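Local structure of vanadium-dependent haloperoxidase (Zobellia galactanivorans, 4CIT) at residues Lys221-Pro226 with Pro362-Gly367; Pro204-Ile209 with Ala324-Trp329; Arg190-Pro195 with Pro340-Asn345; Phe212-Ala217 with Arg437-Phe442. The protein is a vanadium-dependent iodoperoxidase of a marine bacterium that probably uses bound vanadate to oxidise iodide with hydrogen peroxide. One frame throughout, in Å; residues are numbered along the deposited sequence.

Contact 1: Lys221-Pro226 with Pro362-Gly367. With VO4 (vanadate ion), chain D; VO4 (vanadate ion), chain E.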
loop_
_atom_site.group_PDB
_atom_site.type_symbol
_atom_site.label_atom_id
_atom_site.label_comp_id
_atom_site.label_asym_id
_atom_site.label_seq_id
_atom_site.Cartn_x
_atom_site.Cartn_y
_atom_site.Cartn_z
ATOM N N LYS A 221 9.972 -14.792 4.811
ATOM C CA LYS A 221 11.370 -14.607 4.358
ATOM C C LYS A 221 11.567 -15.512 3.099
ATOM O O LYS A 221 11.305 -16.713 3.221
ATOM C CB LYS A 221 12.300 -15.136 5.423
ATOM C CG LYS A 221 13.767 -15.135 5.037
ATOM C CD LYS A 221 14.659 -15.356 6.267
ATOM C CE LYS A 221 14.641 -16.765 6.801
ATOM N NZ LYS A 221 14.972 -17.735 5.735
ATOM N N PRO A 222 12.142 -14.951 2.016
ATOM C CA PRO A 222 12.327 -15.708 0.804
ATOM C C PRO A 222 13.659 -16.460 0.850
ATOM O O PRO A 222 14.462 -16.315 1.772
ATOM C CB PRO A 222 12.338 -14.678 -0.271
ATOM C CG PRO A 222 12.844 -13.445 0.327
ATOM C CD PRO A 222 12.322 -13.531 1.760
ATOM N N VAL A 223 13.912 -17.198 -0.214
ATOM C CA VAL A 223 15.258 -17.699 -0.423
ATOM C C VAL A 223 16.247 -16.514 -0.521
ATOM O O VAL A 223 15.858 -15.369 -0.872
ATOM C CB VAL A 223 15.352 -18.597 -1.691
ATOM C CG1 VAL A 223 14.426 -19.826 -1.597
ATOM C CG2 VAL A 223 14.998 -17.844 -2.928
ATOM N N PRO A 224 17.551 -16.769 -0.246
ATOM C CA PRO A 224 18.486 -15.652 -0.372
ATOM C C PRO A 224 18.739 -15.301 -1.820
ATOM O O PRO A 224 18.521 -16.161 -2.682
ATOM C CB PRO A 224 19.763 -16.179 0.249
ATOM C CG PRO A 224 19.645 -17.695 0.221
ATOM C CD PRO A 224 18.166 -17.935 0.452
ATOM N N PRO A 225 19.168 -14.069 -2.103
ATOM C CA PRO A 225 19.494 -13.710 -3.461
ATOM C C PRO A 225 20.803 -14.394 -3.873
ATOM O O PRO A 225 21.622 -14.775 -3.049
ATOM C CB PRO A 225 19.748 -12.194 -3.390
ATOM C CG PRO A 225 20.186 -11.920 -1.978
ATOM C CD PRO A 225 19.600 -13.015 -1.116
ATOM N N PRO A 226 21.054 -14.475 -5.167
ATOM C CA PRO A 226 22.317 -14.967 -5.630
ATOM C C PRO A 226 23.479 -14.208 -5.096
ATOM O O PRO A 226 23.404 -12.980 -4.902
ATOM C CB PRO A 226 22.244 -14.832 -7.171
ATOM C CG PRO A 226 20.941 -14.284 -7.485
ATOM C CD PRO A 226 20.102 -14.173 -6.241
ATOM N N PRO A 362 17.887 -0.892 -0.079
ATOM C CA PRO A 362 18.468 -2.081 -0.662
ATOM C C PRO A 362 17.544 -2.812 -1.646
ATOM O O PRO A 362 16.322 -2.613 -1.689
ATOM C CB PRO A 362 18.796 -2.957 0.536
ATOM C CG PRO A 362 19.025 -1.967 1.607
ATOM C CD PRO A 362 17.978 -0.966 1.377
ATOM N N GLU A 363 18.155 -3.646 -2.434
ATOM C CA GLU A 363 17.571 -4.217 -3.658
ATOM C C GLU A 363 16.597 -5.408 -3.498
ATOM O O GLU A 363 15.643 -5.520 -4.313
ATOM C CB GLU A 363 18.671 -4.539 -4.628
ATOM C CG GLU A 363 18.197 -4.778 -6.037
ATOM C CD GLU A 363 17.673 -6.127 -6.331
ATOM O OE1 GLU A 363 18.046 -7.132 -5.660
ATOM O OE2 GLU A 363 16.925 -6.204 -7.333
ATOM N N TYR A 364 16.776 -6.278 -2.524
ATOM C CA TYR A 364 16.135 -7.601 -2.608
ATOM C C TYR A 364 15.252 -7.821 -1.384
ATOM O O TYR A 364 15.749 -7.697 -0.300
ATOM C CB TYR A 364 17.220 -8.683 -2.639
ATOM C CG TYR A 364 16.738 -10.104 -2.788
ATOM C CD1 TYR A 364 16.450 -10.659 -3.991
ATOM C CD2 TYR A 364 16.538 -10.900 -1.644
ATOM C CE1 TYR A 364 16.035 -11.979 -4.104
ATOM C CE2 TYR A 364 16.139 -12.202 -1.725
ATOM C CZ TYR A 364 15.885 -12.739 -2.945
ATOM O OH TYR A 364 15.535 -14.047 -3.065
ATOM N N THR A 365 14.010 -8.168 -1.492
ATOM C CA THR A 365 13.213 -8.316 -2.732
ATOM C C THR A 365 12.579 -6.964 -3.109
ATOM O O THR A 365 12.682 -5.965 -2.356
ATOM C CB THR A 365 12.080 -9.336 -2.474
ATOM O OG1 THR A 365 11.482 -8.990 -1.201
ATOM C CG2 THR A 365 12.595 -10.763 -2.533
ATOM N N SER A 366 11.988 -6.867 -4.302
ATOM C CA SER A 366 11.383 -5.661 -4.832
ATOM C C SER A 366 10.036 -5.349 -4.170
ATOM O O SER A 366 9.171 -6.233 -4.140
ATOM C CB SER A 366 11.116 -5.840 -6.318
ATOM O OG SER A 366 10.128 -4.897 -6.804
ATOM N N GLY A 367 9.929 -4.142 -3.584
ATOM C CA GLY A 367 8.722 -3.680 -3.008
ATOM C C GLY A 367 7.526 -3.693 -3.934
ATOM O O GLY A 367 6.426 -4.146 -3.566
HETATM O O2 VO4 D . 10.565 -2.320 -6.726
HETATM O O3 VO4 E . 12.146 -2.411 -4.142
HETATM O O HOH W 1 16.933 -15.526 -5.082
#

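Contact 2: Pro204-Ile209 with Ala324-Trp329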
loop_
_atom_site.group_PDB
_atom_site.type_symbol
_atom_site.label_atom_id
_atom_site.label_comp_id
_atom_site.label_asym_id
_atom_site.label_seq_id
_atom_site.Cartn_x
_atom_site.Cartn_y
_atom_site.Cartn_z
ATOM N N PRO A 204 15.058 1.358 7.834
ATOM C CA PRO A 204 15.845 0.161 8.112
ATOM C C PRO A 204 15.181 -0.749 9.110
ATOM O O PRO A 204 15.409 -1.968 9.140
ATOM C CB PRO A 204 17.198 0.748 8.535
ATOM C CG PRO A 204 16.849 2.184 9.040
ATOM C CD PRO A 204 15.789 2.628 8.099
ATOM N N HIS A 205 14.427 -0.134 10.027
ATOM C CA HIS A 205 13.702 -0.859 11.058
ATOM C C HIS A 205 12.247 -1.040 10.832
ATOM O O HIS A 205 11.518 -1.286 11.793
ATOM C CB HIS A 205 13.934 -0.155 12.465
ATOM C CG HIS A 205 15.397 -0.018 12.782
ATOM N ND1 HIS A 205 16.199 -1.122 12.971
ATOM C CD2 HIS A 205 16.211 1.064 12.842
ATOM C CE1 HIS A 205 17.442 -0.718 13.214
ATOM N NE2 HIS A 205 17.468 0.598 13.175
ATOM N N TRP A 206 11.770 -1.020 9.600
ATOM C CA TRP A 206 10.338 -1.275 9.364
ATOM C C TRP A 206 9.972 -2.671 9.800
ATOM O O TRP A 206 8.824 -2.873 10.226
ATOM C CB TRP A 206 9.963 -1.040 7.915
ATOM C CG TRP A 206 8.548 -0.743 7.703
ATOM C CD1 TRP A 206 7.605 -1.541 7.123
ATOM C CD2 TRP A 206 7.865 0.395 8.219
ATOM N NE1 TRP A 206 6.349 -0.936 7.194
ATOM C CE2 TRP A 206 6.493 0.239 7.915
ATOM C CE3 TRP A 206 8.281 1.538 8.978
ATOM C CZ2 TRP A 206 5.559 1.207 8.261
ATOM C CZ3 TRP A 206 7.339 2.480 9.338
ATOM C CH2 TRP A 206 5.993 2.285 9.030
ATOM N N ASN A 207 10.939 -3.632 9.842
ATOM C CA ASN A 207 10.672 -4.931 10.381
ATOM C C ASN A 207 10.379 -5.003 11.859
ATOM O O ASN A 207 10.066 -6.088 12.362
ATOM C CB ASN A 207 11.709 -5.943 9.917
ATOM C CG ASN A 207 13.019 -5.745 10.519
ATOM O OD1 ASN A 207 13.279 -4.699 11.165
ATOM N ND2 ASN A 207 13.930 -6.739 10.306
ATOM N N LYS A 208 10.496 -3.870 12.545
ATOM C CA LYS A 208 10.176 -3.817 13.983
ATOM C C LYS A 208 8.790 -3.260 14.272
ATOM O O LYS A 208 8.420 -3.155 15.443
ATOM C CB LYS A 208 11.209 -2.982 14.704
ATOM C CG LYS A 208 12.596 -3.499 14.552
ATOM C CD LYS A 208 12.829 -4.807 15.182
ATOM C CE LYS A 208 14.317 -5.224 15.034
ATOM N NZ LYS A 208 14.401 -6.613 14.450
ATOM N N ILE A 209 8.020 -2.966 13.235
ATOM C CA ILE A 209 6.611 -2.508 13.385
ATOM C C ILE A 209 5.784 -3.780 13.652
ATOM O O ILE A 209 6.010 -4.836 13.068
ATOM C CB ILE A 209 6.152 -1.839 12.068
ATOM C CG1 ILE A 209 7.055 -0.607 11.716
ATOM C CG2 ILE A 209 4.670 -1.466 12.235
ATOM C CD1 ILE A 209 6.988 0.485 12.750
ATOM N N ALA A 324 2.714 -6.802 3.790
ATOM C CA ALA A 324 3.632 -7.015 2.659
ATOM C C ALA A 324 4.875 -6.086 2.741
ATOM O O ALA A 324 6.055 -6.514 2.522
ATOM C CB ALA A 324 2.913 -6.852 1.368
ATOM N N PHE A 325 4.681 -4.820 3.121
ATOM C CA PHE A 325 5.797 -3.907 3.312
ATOM C C PHE A 325 6.706 -4.387 4.438
ATOM O O PHE A 325 7.909 -4.201 4.354
ATOM C CB PHE A 325 5.326 -2.469 3.455
ATOM C CG PHE A 325 5.151 -1.756 2.168
ATOM C CD1 PHE A 325 6.269 -1.334 1.479
ATOM C CD2 PHE A 325 3.885 -1.463 1.683
ATOM C CE1 PHE A 325 6.104 -0.665 0.284
ATOM C CE2 PHE A 325 3.729 -0.697 0.532
ATOM C CZ PHE A 325 4.857 -0.336 -0.171
ATOM N N ILE A 326 6.131 -4.808 5.574
ATOM C CA ILE A 326 6.958 -5.303 6.663
ATOM C C ILE A 326 7.802 -6.523 6.210
ATOM O O ILE A 326 9.006 -6.570 6.444
ATOM C CB ILE A 326 6.090 -5.702 7.846
ATOM C CG1 ILE A 326 5.486 -4.394 8.385
ATOM C CG2 ILE A 326 6.916 -6.425 8.919
ATOM C CD1 ILE A 326 4.464 -4.579 9.500
ATOM N N SER A 327 7.137 -7.473 5.523
ATOM C CA SER A 327 7.817 -8.667 4.997
ATOM C C SER A 327 8.944 -8.273 4.011
ATOM O O SER A 327 10.056 -8.829 4.066
ATOM C CB SER A 327 6.775 -9.586 4.363
ATOM O OG SER A 327 7.366 -10.765 3.863
ATOM N N CYS A 328 8.667 -7.343 3.115
ATOM C CA CYS A 328 9.633 -6.972 2.107
ATOM C C CYS A 328 10.799 -6.195 2.703
ATOM O O CYS A 328 11.980 -6.548 2.463
ATOM C CB CYS A 328 8.948 -6.169 1.051
ATOM S SG CYS A 328 10.118 -5.599 -0.233
ATOM N N TRP A 329 10.522 -5.205 3.551
ATOM C CA TRP A 329 11.569 -4.447 4.246
ATOM C C TRP A 329 12.435 -5.315 5.202
ATOM O O TRP A 329 13.634 -5.097 5.347
ATOM C CB TRP A 329 11.029 -3.219 4.953
ATOM C CG TRP A 329 11.303 -1.967 4.199
ATOM C CD1 TRP A 329 12.133 -0.927 4.596
ATOM C CD2 TRP A 329 10.861 -1.622 2.859
ATOM N NE1 TRP A 329 12.233 -0.004 3.610
ATOM C CE2 TRP A 329 11.439 -0.373 2.541
ATOM C CE3 TRP A 329 10.031 -2.232 1.936
ATOM C CZ2 TRP A 329 11.197 0.263 1.343
ATOM C CZ3 TRP A 329 9.799 -1.607 0.747
ATOM C CH2 TRP A 329 10.407 -0.399 0.431
HETATM O O HOH W 2 13.492 -3.612 8.028
#

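Contact 3: Arg190-Pro195 with Pro340-Asn345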
loop_
_atom_site.group_PDB
_atom_site.type_symbol
_atom_site.label_atom_id
_atom_site.label_comp_id
_atom_site.label_asym_id
_atom_site.label_seq_id
_atom_site.Cartn_x
_atom_site.Cartn_y
_atom_site.Cartn_z
ATOM N N ARG A 190 27.475 -5.241 -0.522
ATOM C CA ARG A 190 26.584 -4.470 0.321
ATOM C C ARG A 190 25.988 -3.240 -0.385
ATOM O O ARG A 190 26.645 -2.543 -1.193
ATOM C CB ARG A 190 27.110 -4.186 1.713
ATOM C CG ARG A 190 27.885 -2.918 1.886
ATOM C CD ARG A 190 28.739 -3.011 3.170
ATOM N NE ARG A 190 29.824 -2.032 3.124
ATOM C CZ ARG A 190 29.801 -0.835 3.703
ATOM N NH1 ARG A 190 28.743 -0.435 4.401
ATOM N NH2 ARG A 190 30.842 -0.021 3.584
ATOM N N TRP A 191 24.742 -2.979 -0.056
ATOM C CA TRP A 191 24.032 -1.835 -0.595
ATOM C C TRP A 191 24.785 -0.515 -0.277
ATOM O O TRP A 191 25.263 -0.333 0.861
ATOM C CB TRP A 191 22.609 -1.727 -0.079
ATOM C CG TRP A 191 21.868 -0.513 -0.636
ATOM C CD1 TRP A 191 21.349 -0.346 -1.836
ATOM C CD2 TRP A 191 21.615 0.710 0.075
ATOM N NE1 TRP A 191 20.776 0.886 -1.958
ATOM C CE2 TRP A 191 20.924 1.562 -0.790
ATOM C CE3 TRP A 191 21.932 1.146 1.361
ATOM C CZ2 TRP A 191 20.541 2.838 -0.443
ATOM C CZ3 TRP A 191 21.547 2.443 1.734
ATOM C CH2 TRP A 191 20.846 3.259 0.856
ATOM N N GLN A 192 24.894 0.305 -1.290
ATOM C CA GLN A 192 25.408 1.670 -1.199
ATOM C C GLN A 192 24.344 2.688 -1.592
ATOM O O GLN A 192 23.605 2.500 -2.571
ATOM C CB GLN A 192 26.520 1.876 -2.243
ATOM C CG GLN A 192 27.754 1.129 -2.027
ATOM C CD GLN A 192 28.752 1.481 -3.119
ATOM O OE1 GLN A 192 28.698 2.548 -3.740
ATOM N NE2 GLN A 192 29.508 0.528 -3.451
ATOM N N PRO A 193 24.283 3.824 -0.895
ATOM C CA PRO A 193 23.474 4.863 -1.449
ATOM C C PRO A 193 23.891 5.244 -2.859
ATOM O O PRO A 193 25.070 5.067 -3.228
ATOM C CB PRO A 193 23.692 6.072 -0.502
ATOM C CG PRO A 193 24.076 5.494 0.788
ATOM C CD PRO A 193 24.908 4.255 0.365
ATOM N N THR A 194 22.899 5.648 -3.616
ATOM C CA THR A 194 23.018 5.875 -5.077
ATOM C C THR A 194 22.768 7.293 -5.499
ATOM O O THR A 194 21.997 7.999 -4.902
ATOM C CB THR A 194 22.001 4.943 -5.836
ATOM O OG1 THR A 194 20.686 5.040 -5.281
ATOM C CG2 THR A 194 22.416 3.440 -5.726
ATOM N N PRO A 195 23.423 7.723 -6.625
ATOM C CA PRO A 195 23.171 9.061 -7.129
ATOM C C PRO A 195 21.797 9.198 -7.702
ATOM O O PRO A 195 21.163 8.188 -8.129
ATOM C CB PRO A 195 24.230 9.196 -8.264
ATOM C CG PRO A 195 24.371 7.762 -8.787
ATOM C CD PRO A 195 24.339 6.928 -7.517
ATOM N N PRO A 340 21.719 -2.416 -9.098
ATOM C CA PRO A 340 22.352 -2.661 -10.360
ATOM C C PRO A 340 23.239 -1.506 -10.893
ATOM O O PRO A 340 24.381 -1.809 -11.359
ATOM C CB PRO A 340 21.169 -2.906 -11.306
ATOM C CG PRO A 340 20.103 -3.431 -10.478
ATOM C CD PRO A 340 20.261 -2.676 -9.162
ATOM N N GLU A 341 22.790 -0.250 -10.779
ATOM C CA GLU A 341 23.623 0.842 -11.317
ATOM C C GLU A 341 24.985 0.929 -10.662
ATOM O O GLU A 341 25.974 1.283 -11.336
ATOM C CB GLU A 341 22.917 2.201 -11.249
ATOM C CG GLU A 341 22.711 2.789 -9.881
ATOM C CD GLU A 341 22.238 4.250 -10.035
ATOM O OE1 GLU A 341 23.021 5.170 -10.409
ATOM O OE2 GLU A 341 21.043 4.475 -9.934
ATOM N N THR A 342 25.050 0.710 -9.360
ATOM C CA THR A 342 26.301 0.765 -8.583
ATOM C C THR A 342 27.338 -0.245 -9.132
ATOM O O THR A 342 28.482 0.130 -9.430
ATOM C CB THR A 342 26.013 0.471 -7.134
ATOM O OG1 THR A 342 24.864 1.273 -6.714
ATOM C CG2 THR A 342 27.243 0.788 -6.287
ATOM N N VAL A 343 26.914 -1.487 -9.384
ATOM C CA VAL A 343 27.823 -2.514 -9.842
ATOM C C VAL A 343 28.172 -2.265 -11.292
ATOM O O VAL A 343 29.350 -2.363 -11.690
ATOM C CB VAL A 343 27.227 -3.956 -9.706
ATOM C CG1 VAL A 343 28.319 -4.961 -9.952
ATOM C CG2 VAL A 343 26.642 -4.154 -8.279
ATOM N N ILE A 344 27.192 -1.840 -12.045
ATOM C CA ILE A 344 27.457 -1.586 -13.478
ATOM C C ILE A 344 28.427 -0.396 -13.607
ATOM O O ILE A 344 29.395 -0.483 -14.414
ATOM C CB ILE A 344 26.149 -1.376 -14.291
ATOM C CG1 ILE A 344 25.356 -2.726 -14.426
ATOM C CG2 ILE A 344 26.491 -0.732 -15.629
ATOM C CD1 ILE A 344 23.918 -2.439 -14.715
ATOM N N ASN A 345 28.185 0.725 -12.927
ATOM C CA ASN A 345 29.053 1.890 -13.095
ATOM C C ASN A 345 30.472 1.664 -12.517
ATOM O O ASN A 345 31.449 2.169 -13.115
ATOM C CB ASN A 345 28.472 3.149 -12.499
ATOM C CG ASN A 345 27.254 3.631 -13.268
ATOM O OD1 ASN A 345 27.150 3.476 -14.535
ATOM N ND2 ASN A 345 26.422 4.264 -12.598
HETATM O O HOH W 3 23.671 0.268 -4.373
HETATM O O HOH W 4 19.658 6.625 -9.922
#

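Contact 4: Phe212-Ala217 with Arg437-Phe442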
loop_
_atom_site.group_PDB
_atom_site.type_symbol
_atom_site.label_atom_id
_atom_site.label_comp_id
_atom_site.label_asym_id
_atom_site.label_seq_id
_atom_site.Cartn_x
_atom_site.Cartn_y
_atom_site.Cartn_z
ATOM N N PHE A 212 -0.003 -6.642 11.281
ATOM C CA PHE A 212 -1.443 -6.896 11.533
ATOM C C PHE A 212 -1.841 -8.341 11.634
ATOM O O PHE A 212 -2.632 -8.715 12.510
ATOM C CB PHE A 212 -2.266 -6.238 10.401
ATOM C CG PHE A 212 -2.312 -4.749 10.465
ATOM C CD1 PHE A 212 -3.094 -4.083 11.418
ATOM C CD2 PHE A 212 -1.548 -3.963 9.618
ATOM C CE1 PHE A 212 -3.153 -2.692 11.420
ATOM C CE2 PHE A 212 -1.551 -2.553 9.685
ATOM C CZ PHE A 212 -2.445 -1.924 10.553
ATOM N N VAL A 213 -1.346 -9.179 10.711
ATOM C CA VAL A 213 -1.791 -10.590 10.555
ATOM C C VAL A 213 -0.633 -11.603 10.702
ATOM O O VAL A 213 -0.781 -12.770 11.163
ATOM C CB VAL A 213 -2.416 -10.785 9.131
ATOM C CG1 VAL A 213 -3.130 -12.092 9.032
ATOM C CG2 VAL A 213 -3.375 -9.653 8.742
ATOM N N LEU A 214 0.569 -11.195 10.286
ATOM C CA LEU A 214 1.723 -12.096 10.326
ATOM C C LEU A 214 1.991 -12.512 11.743
ATOM O O LEU A 214 1.756 -11.736 12.687
ATOM C CB LEU A 214 2.991 -11.463 9.836
ATOM C CG LEU A 214 2.946 -10.861 8.434
ATOM C CD1 LEU A 214 4.279 -10.205 8.088
ATOM C CD2 LEU A 214 2.524 -11.913 7.461
ATOM N N ASP A 215 2.473 -13.739 11.879
ATOM C CA ASP A 215 2.975 -14.195 13.187
ATOM C C ASP A 215 4.282 -13.528 13.579
ATOM O O ASP A 215 4.575 -13.309 14.776
ATOM C CB ASP A 215 3.127 -15.706 13.158
ATOM C CG ASP A 215 1.796 -16.417 12.956
ATOM O OD1 ASP A 215 0.790 -16.038 13.597
ATOM O OD2 ASP A 215 1.765 -17.365 12.111
ATOM N N SER A 216 5.074 -13.128 12.562
ATOM C CA SER A 216 6.299 -12.364 12.793
ATOM C C SER A 216 6.690 -11.737 11.511
ATOM O O SER A 216 6.280 -12.206 10.477
ATOM C CB SER A 216 7.465 -13.200 13.303
ATOM O OG SER A 216 7.996 -14.004 12.264
ATOM N N ALA A 217 7.511 -10.698 11.606
ATOM C CA ALA A 217 7.938 -9.989 10.388
ATOM C C ALA A 217 8.569 -10.882 9.333
ATOM O O ALA A 217 8.469 -10.626 8.154
ATOM C CB ALA A 217 8.854 -8.831 10.740
ATOM N N ARG A 437 2.545 -12.988 -3.156
ATOM C CA ARG A 437 1.420 -13.874 -3.427
ATOM C C ARG A 437 1.266 -14.875 -2.252
ATOM O O ARG A 437 0.133 -15.095 -1.723
ATOM C CB ARG A 437 1.548 -14.571 -4.838
ATOM C CG ARG A 437 1.265 -13.637 -6.063
ATOM C CD ARG A 437 1.518 -14.287 -7.481
ATOM N NE ARG A 437 1.194 -13.315 -8.542
ATOM C CZ ARG A 437 1.732 -13.174 -9.765
ATOM N NH1 ARG A 437 2.660 -13.986 -10.228
ATOM N NH2 ARG A 437 1.323 -12.165 -10.534
ATOM N N ASP A 438 2.376 -15.380 -1.722
ATOM C CA ASP A 438 2.327 -16.282 -0.572
ATOM C C ASP A 438 1.757 -15.552 0.658
ATOM O O ASP A 438 0.900 -16.151 1.425
ATOM C CB ASP A 438 3.640 -16.936 -0.267
ATOM C CG ASP A 438 4.084 -17.988 -1.319
ATOM O OD1 ASP A 438 3.262 -18.331 -2.181
ATOM O OD2 ASP A 438 5.269 -18.422 -1.225
ATOM N N LEU A 439 2.233 -14.339 0.908
ATOM C CA LEU A 439 1.760 -13.546 2.038
ATOM C C LEU A 439 0.247 -13.202 1.875
ATOM O O LEU A 439 -0.528 -13.303 2.820
ATOM C CB LEU A 439 2.633 -12.306 2.207
ATOM C CG LEU A 439 2.313 -11.399 3.407
ATOM C CD1 LEU A 439 3.584 -10.634 3.825
ATOM C CD2 LEU A 439 1.233 -10.405 3.020
ATOM N N GLY A 440 -0.164 -12.821 0.686
ATOM C CA GLY A 440 -1.513 -12.382 0.439
ATOM C C GLY A 440 -2.444 -13.591 0.571
ATOM O O GLY A 440 -3.536 -13.428 1.160
ATOM N N THR A 441 -1.983 -14.794 0.144
ATOM C CA THR A 441 -2.717 -16.058 0.354
ATOM C C THR A 441 -2.937 -16.367 1.808
ATOM O O THR A 441 -4.056 -16.740 2.244
ATOM C CB THR A 441 -2.045 -17.229 -0.425
ATOM O OG1 THR A 441 -2.047 -16.843 -1.836
ATOM C CG2 THR A 441 -2.807 -18.572 -0.250
ATOM N N PHE A 442 -1.895 -16.191 2.599
ATOM C CA PHE A 442 -2.017 -16.408 4.031
ATOM C C PHE A 442 -3.072 -15.430 4.643
ATOM O O PHE A 442 -3.899 -15.831 5.501
ATOM C CB PHE A 442 -0.641 -16.186 4.664
ATOM C CG PHE A 442 -0.627 -16.118 6.169
ATOM C CD1 PHE A 442 -0.693 -17.300 6.964
ATOM C CD2 PHE A 442 -0.510 -14.930 6.765
ATOM C CE1 PHE A 442 -0.770 -17.239 8.362
ATOM C CE2 PHE A 442 -0.476 -14.851 8.150
ATOM C CZ PHE A 442 -0.616 -15.982 8.934
#

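Contact 1: Lys221-Pro226 with Pro362-Gly367
Pro225 lies over one face of the Tyr364 ring, its CB 3.6 Å from the ring centroid and only 7° off the normal, a CH-pi contact. Over the centre of the opposite face stands Thr365 CG2, so the ring is sandwiched between a proline and its own cis-linked neighbour. With CG anti to the backbone N (chi1 -177°), the ring projects across to the proline-rich segment, and Val223 O lies at its edge. The hydroxyl donates to this oxygen over a short 2.6 Å between Tyr364 OH and Val223 O, coming from above the carbonyl plane. Water 1 donates to both Tyr364 OH and Pro224 O, giving the hydroxyl a second partner. Pro222 CG meets Thr365 CG2 at 3.9 Å and comes obliquely to Tyr364 CE2. A leucine in place of Tyr364 would probably leave Val223 O without its donor and Pro225 without a flat face to cover. Two residues further on, the segment reaches the vanadate: Ser366 OG bonds O2 of one deposited ion at 2.6 Å, and Gly367 N bonds O3 of another at 2.9 Å. Ser366 also N-caps helix 367-383, an anion-binding helix start belonging to the vanadate pocket of the PAP2-type fold.

Contact 2: Pro204-Ile209 with Ala324-Trp329
Trp206 and Trp329 form the aromatic part of this contact: the edge of Trp206 is turned toward the face of Trp329 in an offset edge-to-face pair, the five-membered rings 5.9 Å apart between centroids and their planes at 77°. Apolar packing adds to the pair, mostly on the Trp206 side. Trp206 CG, anti to the backbone N (chi1 -157°), directs the indole at the helix, where Trp206 CD1 rests against Ile326 CG1 at 3.8 Å, the side chains crossing at about a right angle. Trp206 CB touches Trp329 CB, also at 3.8 Å. Ile326 CD1 meets Ile209 CB at 4.1 Å, and Ile209 CG1 lies over one face of the Trp206 indole. The polar link is water 2, which donates to Pro204 O at 2.8 Å, accepts from Asn207 N and gives a weak bond to Trp329 O. Asn207 ND2 binds Asp330 OD1, tying the loop to helix 307-335 a second time. Were Trp206 cut back to an alanine, a gap is likely to open beside Ile326, and the Trp329 face would lose its edge partner. Trp329 makes a cation-pi contact with Lys332, which binds vanadate, so Trp329 belongs to the second shell of the vanadate pocket, with Trp206 packed behind it.

Contact 3: Arg190-Pro195 with Pro340-Asn345
Thr194, in an extended loop, faces Thr342 in the first turn of helix 340-347, their CA atoms 7.0 Å apart. From this loop Gln192, Thr194 and Pro195 present their side chains to just two helix residues, Glu341 and Thr342. Thr342 is met on both of its branches. Its methyl lies over the flat face of the Gln192 amide, with Thr342 CG2 3.4 Å from Gln192 OE1; the amide oxygen also receives a weak hydrogen bond from Gln346. The hydroxyl branch touches the methyl of the other threonine, Thr342 OG1 to Thr194 CG2 being 3.4 Å, the side chains crossing at about a right angle. Glu341 and Pro195 slide past each other in opposite directions, and Glu341 OE1 lies 3.3 Å from Pro195 CG. The glutamate CG is placed between the backbone N and the carbonyl carbon (chi1 69°), from where the extended chain carries the carboxylate alongside the proline ring.

The polar ends are joined through water. Water 3 donates to Gln192 O at 2.9 Å and bonds Thr342 OG1 at 2.8 Å. Water 4 gives hydrogen bonds to Pro195 O and, at a short 2.6 Å, to Glu341 OE2, which is also bonded to Thr358 OG1. Both bridges thus end on a carbonyl oxygen of the loop. A carboxylate held by a water and a hydroxyl, in the opening turn of a helix, is likely to be ionised. The chemistry is that of a hydrated polar seam, in which methyl and proline carbons fill the places between water-mediated links.

Contact 4: Phe212-Ala217 with Arg437-Phe442
Phe442 meets Val213 along the rim of its ring, and this is the tightly packed half of the contact. Val213 CG1 is 3.9 Å from Phe442 CE2, and Val213 O lies in the ring plane, 3.7 Å from the same carbon. The two side chains slide past each other in opposite directions. The ring is carried toward the loop because CG stands anti to the backbone N (chi1 169°). One turn earlier on the helix Leu439 adds a second contact: its CD1 touches Leu214 CD2 at 4.0 Å, the two leucines crossing at about a right angle. Leu214 CD2 also lies 4.3 Å from Phe442 CE2, so this methyl is shared between both helix residues. Phe220 meets the Phe442 ring as well, their planes inclined to each other.

The looser side is at Asp215, an exposed residue whose OD2 approaches Phe442 CZ no closer than 4.2 Å. The carboxylate comes obliquely to the ring, and Phe442 itself is partly exposed, so the packing thins toward solvent here.

The polar backbone of the loop is served from elsewhere. Asp323 of helix 307-335 accepts from the amides of Phe212, Val213 and Leu214, and Lys446, at the end of helix 426-446, donates to Val213 O. Asn92 donates to Leu214 O, and Gln219 accepts from Asp215 N. The join between loop and helix is therefore carried by branched carbons and a ring, while polar and charged side chains hold the loop's backbone; the negative charge of Asp323 is probably eased by its three amide donors.

The first segments of all four contacts come from one long loop between helices 172-175 and 235-253, in the order contact 3, 2, 4, 1; their partners follow as contact 2, 3, 1, 4, all within the PAP2 region. The loop thus lies across helices 307-335, 340-347 and 426-446 and the loop leading into helix 367-383. Contacts 2 and 4 lie about 12 Å apart between centres and touch where Ser327 meets Leu439. Contact 1 is about 13 Å from contact 2, joined by Cys328 packing on Thr365, and about 16 Å from contact 3, where Trp191 packs on Pro362. Contacts 3 and 4 are about 30 Å apart. One connecting loop therefore packs against helices around the vanadate site, with the 362-367 segment of contact 1 supplying two vanadate-binding residues.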